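Local coordinates for protein putative secreted lipase (Streptomyces sp. W007, PDB 5H6B) that probably acts as a secreted, thermostable lipase of the alpha/beta-hydrolase fold, hydrolysing the ester bonds of triacylglycerols, at residues P136-G140 with L180-D185; Y192-K198 with V216-Q222. One frame throughout, in Å; residues are numbered along the deposited sequence.

Interaction 1: P136-G140 with L180-D185; sequences PDNHG and LTAGGD. With ZN (zinc ion), chain D.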
loop_
_atom_site.group_PDB
_atom_site.type_symbol
_atom_site.label_atom_id
_atom_site.label_comp_id
_atom_site.label_asym_id
_atom_site.label_seq_id
_atom_site.Cartn_x
_atom_site.Cartn_y
_atom_site.Cartn_z
ATOM N N PRO A 136 6.805 -1.265 -0.710
ATOM C CA PRO A 136 6.380 -1.990 0.497
ATOM C C PRO A 136 7.556 -2.626 1.257
ATOM O O PRO A 136 8.435 -3.221 0.618
ATOM C CB PRO A 136 5.483 -3.077 -0.072
ATOM C CG PRO A 136 6.094 -3.391 -1.405
ATOM C CD PRO A 136 6.644 -2.096 -1.922
ATOM N N ASP A 137 7.602 -2.502 2.586
ATOM C CA ASP A 137 8.670 -3.182 3.346
ATOM C C ASP A 137 8.308 -4.624 3.682
ATOM O O ASP A 137 8.150 -4.994 4.853
ATOM C CB ASP A 137 9.127 -2.389 4.575
ATOM C CG ASP A 137 8.004 -2.099 5.591
ATOM O OD1 ASP A 137 6.793 -2.056 5.261
ATOM O OD2 ASP A 137 8.384 -1.875 6.745
ATOM N N ASN A 138 8.256 -5.462 2.643
ATOM C CA ASN A 138 7.668 -6.824 2.760
ATOM C C ASN A 138 8.465 -7.802 3.637
ATOM O O ASN A 138 7.894 -8.780 4.140
ATOM C CB ASN A 138 7.368 -7.424 1.372
ATOM C CG ASN A 138 6.029 -6.944 0.807
ATOM O OD1 ASN A 138 5.015 -7.010 1.496
ATOM N ND2 ASN A 138 6.013 -6.497 -0.454
ATOM N N HIS A 139 9.764 -7.535 3.806
ATOM C CA HIS A 139 10.603 -8.244 4.785
ATOM C C HIS A 139 11.219 -7.291 5.799
ATOM O O HIS A 139 12.310 -7.525 6.315
ATOM C CB HIS A 139 11.659 -9.079 4.059
ATOM C CG HIS A 139 11.063 -9.885 2.962
ATOM N ND1 HIS A 139 10.894 -9.381 1.697
ATOM C CD2 HIS A 139 10.470 -11.095 2.968
ATOM C CE1 HIS A 139 10.279 -10.270 0.950
ATOM N NE2 HIS A 139 10.014 -11.318 1.696
ATOM N N GLY A 140 10.473 -6.236 6.110
ATOM C CA GLY A 140 10.836 -5.325 7.157
ATOM C C GLY A 140 11.919 -4.394 6.715
ATOM O O GLY A 140 12.246 -4.351 5.542
ATOM N N LEU A 180 5.112 -13.137 9.946
ATOM C CA LEU A 180 4.569 -12.829 8.620
ATOM C C LEU A 180 5.233 -13.585 7.473
ATOM O O LEU A 180 4.545 -14.011 6.540
ATOM C CB LEU A 180 4.654 -11.318 8.341
ATOM C CG LEU A 180 4.078 -10.777 7.015
ATOM C CD1 LEU A 180 2.571 -11.010 6.888
ATOM C CD2 LEU A 180 4.421 -9.294 6.929
ATOM N N THR A 181 6.556 -13.727 7.536
ATOM C CA THR A 181 7.333 -14.286 6.430
ATOM C C THR A 181 7.948 -15.679 6.692
ATOM O O THR A 181 8.853 -16.095 5.962
ATOM C CB THR A 181 8.453 -13.303 6.032
ATOM O OG1 THR A 181 9.383 -13.153 7.121
ATOM C CG2 THR A 181 7.858 -11.942 5.637
ATOM N N ALA A 182 7.468 -16.388 7.719
ATOM C CA ALA A 182 7.890 -17.777 8.005
ATOM C C ALA A 182 7.652 -18.741 6.824
ATOM O O ALA A 182 8.529 -19.532 6.474
ATOM C CB ALA A 182 7.171 -18.294 9.247
ATOM N N GLY A 183 6.464 -18.668 6.226
ATOM C CA GLY A 183 6.158 -19.400 5.001
ATOM C C GLY A 183 6.519 -18.591 3.766
ATOM O O GLY A 183 7.391 -17.723 3.803
ATOM N N GLY A 184 5.846 -18.880 2.664
ATOM C CA GLY A 184 6.051 -18.151 1.416
ATOM C C GLY A 184 5.416 -16.771 1.454
ATOM O O GLY A 184 4.528 -16.508 2.265
ATOM N N ASP A 185 5.876 -15.899 0.559
ATOM C CA ASP A 185 5.387 -14.525 0.483
ATOM C C ASP A 185 3.918 -14.418 0.089
ATOM O O ASP A 185 3.217 -13.508 0.544
ATOM C CB ASP A 185 6.175 -13.754 -0.558
ATOM C CG ASP A 185 7.595 -13.550 -0.185
ATOM O OD1 ASP A 185 7.995 -13.934 0.921
ATOM O OD2 ASP A 185 8.316 -12.987 -1.021
HETATM ZN ZN ZN D . 9.897 -13.528 1.260
#

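Interaction 2: Y192-K198 with V216-Q222; sequences YTVIATK and VRNVLLQ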
loop_
_atom_site.group_PDB
_atom_site.type_symbol
_atom_site.label_atom_id
_atom_site.label_comp_id
_atom_site.label_asym_id
_atom_site.label_seq_id
_atom_site.Cartn_x
_atom_site.Cartn_y
_atom_site.Cartn_z
ATOM N N TYR A 192 -0.204 -10.203 -7.224
ATOM C CA TYR A 192 0.657 -9.290 -6.492
ATOM C C TYR A 192 1.512 -8.501 -7.451
ATOM O O TYR A 192 2.140 -9.093 -8.342
ATOM C CB TYR A 192 1.596 -10.071 -5.580
ATOM C CG TYR A 192 0.938 -10.854 -4.468
ATOM C CD1 TYR A 192 0.339 -12.099 -4.708
ATOM C CD2 TYR A 192 0.952 -10.375 -3.166
ATOM C CE1 TYR A 192 -0.226 -12.831 -3.676
ATOM C CE2 TYR A 192 0.399 -11.104 -2.134
ATOM C CZ TYR A 192 -0.191 -12.321 -2.383
ATOM O OH TYR A 192 -0.752 -12.991 -1.323
ATOM N N THR A 193 1.558 -7.180 -7.253
ATOM C CA THR A 193 2.509 -6.300 -7.955
ATOM C C THR A 193 3.304 -5.507 -6.898
ATOM O O THR A 193 2.776 -5.149 -5.843
ATOM C CB THR A 193 1.789 -5.336 -8.924
ATOM O OG1 THR A 193 0.894 -6.077 -9.774
ATOM C CG2 THR A 193 2.780 -4.536 -9.788
ATOM N N VAL A 194 4.589 -5.303 -7.165
ATOM C CA VAL A 194 5.447 -4.484 -6.326
ATOM C C VAL A 194 6.155 -3.493 -7.245
ATOM O O VAL A 194 6.716 -3.874 -8.275
ATOM C CB VAL A 194 6.484 -5.304 -5.547
ATOM C CG1 VAL A 194 7.397 -4.396 -4.741
ATOM C CG2 VAL A 194 5.811 -6.300 -4.629
ATOM N N ILE A 195 6.083 -2.216 -6.877
ATOM C CA ILE A 195 6.770 -1.159 -7.579
ATOM C C ILE A 195 7.732 -0.570 -6.557
ATOM O O ILE A 195 7.315 -0.069 -5.509
ATOM C CB ILE A 195 5.792 -0.095 -8.106
ATOM C CG1 ILE A 195 4.696 -0.737 -8.963
ATOM C CG2 ILE A 195 6.548 0.969 -8.889
ATOM C CD1 ILE A 195 3.460 0.107 -9.113
ATOM N N ALA A 196 9.024 -0.656 -6.877
ATOM C CA ALA A 196 10.099 -0.217 -6.031
ATOM C C ALA A 196 10.969 0.760 -6.784
ATOM O O ALA A 196 10.980 0.776 -8.028
ATOM C CB ALA A 196 10.928 -1.410 -5.578
ATOM N N THR A 197 11.708 1.558 -6.015
ATOM C CA THR A 197 12.680 2.513 -6.559
ATOM C C THR A 197 14.067 2.203 -5.973
ATOM O O THR A 197 14.225 1.942 -4.763
ATOM C CB THR A 197 12.303 3.986 -6.283
ATOM O OG1 THR A 197 13.385 4.838 -6.654
ATOM C CG2 THR A 197 11.962 4.241 -4.805
ATOM N N LYS A 198 15.072 2.282 -6.830
ATOM C CA LYS A 198 16.431 1.944 -6.459
ATOM C C LYS A 198 17.014 3.043 -5.590
ATOM O O LYS A 198 18.017 2.829 -4.959
ATOM C CB LYS A 198 17.297 1.743 -7.704
ATOM C CG LYS A 198 17.850 3.035 -8.288
ATOM C CD LYS A 198 18.281 2.885 -9.729
ATOM C CE LYS A 198 19.458 1.956 -9.879
ATOM N NZ LYS A 198 19.732 1.792 -11.331
ATOM N N VAL A 216 3.361 -13.112 -9.003
ATOM C CA VAL A 216 4.007 -11.873 -8.593
ATOM C C VAL A 216 4.629 -11.172 -9.786
ATOM O O VAL A 216 5.259 -11.813 -10.618
ATOM C CB VAL A 216 5.115 -12.128 -7.572
ATOM C CG1 VAL A 216 5.801 -10.820 -7.199
ATOM C CG2 VAL A 216 4.545 -12.826 -6.348
ATOM N N ARG A 217 4.452 -9.850 -9.851
ATOM C CA ARG A 217 5.169 -9.023 -10.794
ATOM C C ARG A 217 5.952 -7.963 -10.022
ATOM O O ARG A 217 5.357 -7.115 -9.386
ATOM C CB ARG A 217 4.202 -8.371 -11.772
ATOM C CG ARG A 217 4.915 -7.586 -12.862
ATOM C CD ARG A 217 4.049 -7.446 -14.108
ATOM N NE ARG A 217 4.552 -6.401 -15.013
ATOM C CZ ARG A 217 4.415 -5.082 -14.826
ATOM N NH1 ARG A 217 3.788 -4.607 -13.754
ATOM N NH2 ARG A 217 4.916 -4.222 -15.722
ATOM N N ASN A 218 7.278 -8.015 -10.090
ATOM C CA ASN A 218 8.125 -7.029 -9.436
ATOM C C ASN A 218 8.627 -6.075 -10.492
ATOM O O ASN A 218 9.145 -6.509 -11.500
ATOM C CB ASN A 218 9.307 -7.692 -8.722
ATOM C CG ASN A 218 8.879 -8.467 -7.488
ATOM O OD1 ASN A 218 8.239 -7.932 -6.589
ATOM N ND2 ASN A 218 9.232 -9.739 -7.440
ATOM N N VAL A 219 8.502 -4.778 -10.221
ATOM C CA VAL A 219 8.805 -3.726 -11.171
ATOM C C VAL A 219 9.736 -2.698 -10.541
ATOM O O VAL A 219 9.496 -2.210 -9.420
ATOM C CB VAL A 219 7.504 -3.026 -11.598
ATOM C CG1 VAL A 219 7.781 -1.944 -12.640
ATOM C CG2 VAL A 219 6.509 -4.062 -12.126
ATOM N N LEU A 220 10.804 -2.391 -11.262
ATOM C CA LEU A 220 11.745 -1.372 -10.878
ATOM C C LEU A 220 11.342 -0.098 -11.606
ATOM O O LEU A 220 11.311 -0.067 -12.847
ATOM C CB LEU A 220 13.165 -1.776 -11.262
ATOM C CG LEU A 220 14.269 -0.799 -10.838
ATOM C CD1 LEU A 220 14.296 -0.640 -9.324
ATOM C CD2 LEU A 220 15.632 -1.255 -11.359
ATOM N N LEU A 221 11.042 0.945 -10.830
ATOM C CA LEU A 221 10.597 2.234 -11.367
ATOM C C LEU A 221 11.525 2.809 -12.442
ATOM O O LEU A 221 11.068 3.417 -13.419
ATOM C CB LEU A 221 10.467 3.264 -10.225
ATOM C CG LEU A 221 9.989 4.676 -10.573
ATOM C CD1 LEU A 221 8.544 4.597 -11.048
ATOM C CD2 LEU A 221 10.165 5.618 -9.376
ATOM N N GLN A 222 12.825 2.628 -12.252
ATOM C CA GLN A 222 13.798 3.160 -13.180
ATOM C C GLN A 222 13.824 2.364 -14.514
ATOM O O GLN A 222 14.269 2.912 -15.513
ATOM C CB GLN A 222 15.177 3.284 -12.551
ATOM C CG GLN A 222 15.279 4.382 -11.473
ATOM C CD GLN A 222 14.461 4.097 -10.213
ATOM O OE1 GLN A 222 13.806 4.977 -9.662
ATOM N NE2 GLN A 222 14.484 2.863 -9.772
#

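Interaction 1: P136-G140 with L180-D185
His139 and Asp185 reach the same zinc ion, one from each segment, and the metal is what joins their side chains. His139 NE2 sits 2.3 Å from the zinc. Asp185 OD1 binds it at 2.0 Å, and one further atom from elsewhere in the structure also binds the ion. The two side chains meet at about a right angle, with the ring and carboxylate planes turned 48° apart. Asp185 OD1 lies at the edge of the imidazole, near its plane, 3.4 Å from His139 NE2; the pair share the metal and are not hydrogen-bonded to each other. Asp185 OD2 stands off at 2.8 Å from the zinc, so the carboxylate holds the ion mainly through one oxygen.

Second-shell bonds fix both ligands. His139 ND1 is hydrogen-bonded to the carbonyl of Thr208, which sets the rotation of the ring and leaves NE2 for the metal, while Asp185 OD2 accepts from the backbone N of Asp212. Beside the zinc pair, Thr181 turns its methyl inward: CG2 lies anti to the carbonyl carbon and packs 3.8 Å from His139 CD2, approaching the ring obliquely. Thr181 CG2 also lies 3.5 Å from Asn138 O. Thr181 OG1, set between the backbone N and the carbonyl carbon (chi1 64°), is hydrogen-bonded to Ile177 O one turn back in the helix.

The zinc thus bridges the loop that follows strand 128-134 and the turn that leaves helix 175-181. Asn138 and Leu180 both pack on Met113 of helix 110-113, and Leu180 also touches helix 115-121, whose Lys120 bonds the carbonyls of Leu180 and Gly184.

Interaction 2: Y192-K198 with V216-Q222
Tyr192 O accepts the backbone N of Arg217 at 2.9 Å, the first rung of a parallel pairing between strands 192-196 and 216-220. The ladder continues through Val194, which gives its N to Arg217 O and takes the N of Val219 on its own O, then through Ala196, which gives its N to Val219 O. Leu221 N closes it on Ala196 O at 2.8 Å, an almost straight bond (170° at the hydrogen) made just where the second strand turns into helix 221-224.

Side chains pair on both faces. On one, Asn218 lies alongside Val194 and lays OD1 3.3 Å from Val194 CB; its ND2 is held by the carbonyl of Leu211. On the other, Thr193 and Arg217 run side by side, with Thr193 CG2 at the guanidinium edge, 4.1 Å from Arg217 NH1. Val219 CG2 lies over a face of that guanidinium, toward its rim, and Arg217 NH2 makes a salt bridge to Glu245 of helix 240-250.

Past the strands, the Gln222 chain, bent at chi2 (67°), crosses Lys198 and Thr197 obliquely, its CG 3.8 Å from Lys198 CD. An alanine here would take away the chain that crosses Lys198 and is likely to leave the lysine methylenes without that packing, free to swing. Thr197 OG1 is held by Ser230 O and Tyr199 N, and its side chain also touches the residues of a probable Ser-His-Asp triad.

The chemistry divides accordingly: main-chain bonds set the register at this edge of the sheet, while the side chains pair on its faces in a mix of apolar and polar contacts. The salt bridge to Glu245 would probably steady the guanidinium, tying the outermost strand to the helix packed against it.

From the N terminus, the chain leaves strand 128-134 and enters residues 136-140, and interaction 1 closes the following 39-residue excursion, with its helices, when it reaches residues 180-185. Only then does strand 191-196 begin, and interaction 2 closes a second, shorter loop of 17 residues when strand 216-220 is laid beside it. The two contacts are therefore in series, neither nesting nor crossing. They still meet in space: Pro136 CD packs 3.7 Å from Val194 CG1, since strand 191-196 lies between strands 128-134 and 216-220. Interaction 1 ties the loop after strand 128-134 to the end of helix 175-181 and the turn that follows, whereas interaction 2 completes the edge of the alpha/beta-hydrolase sheet.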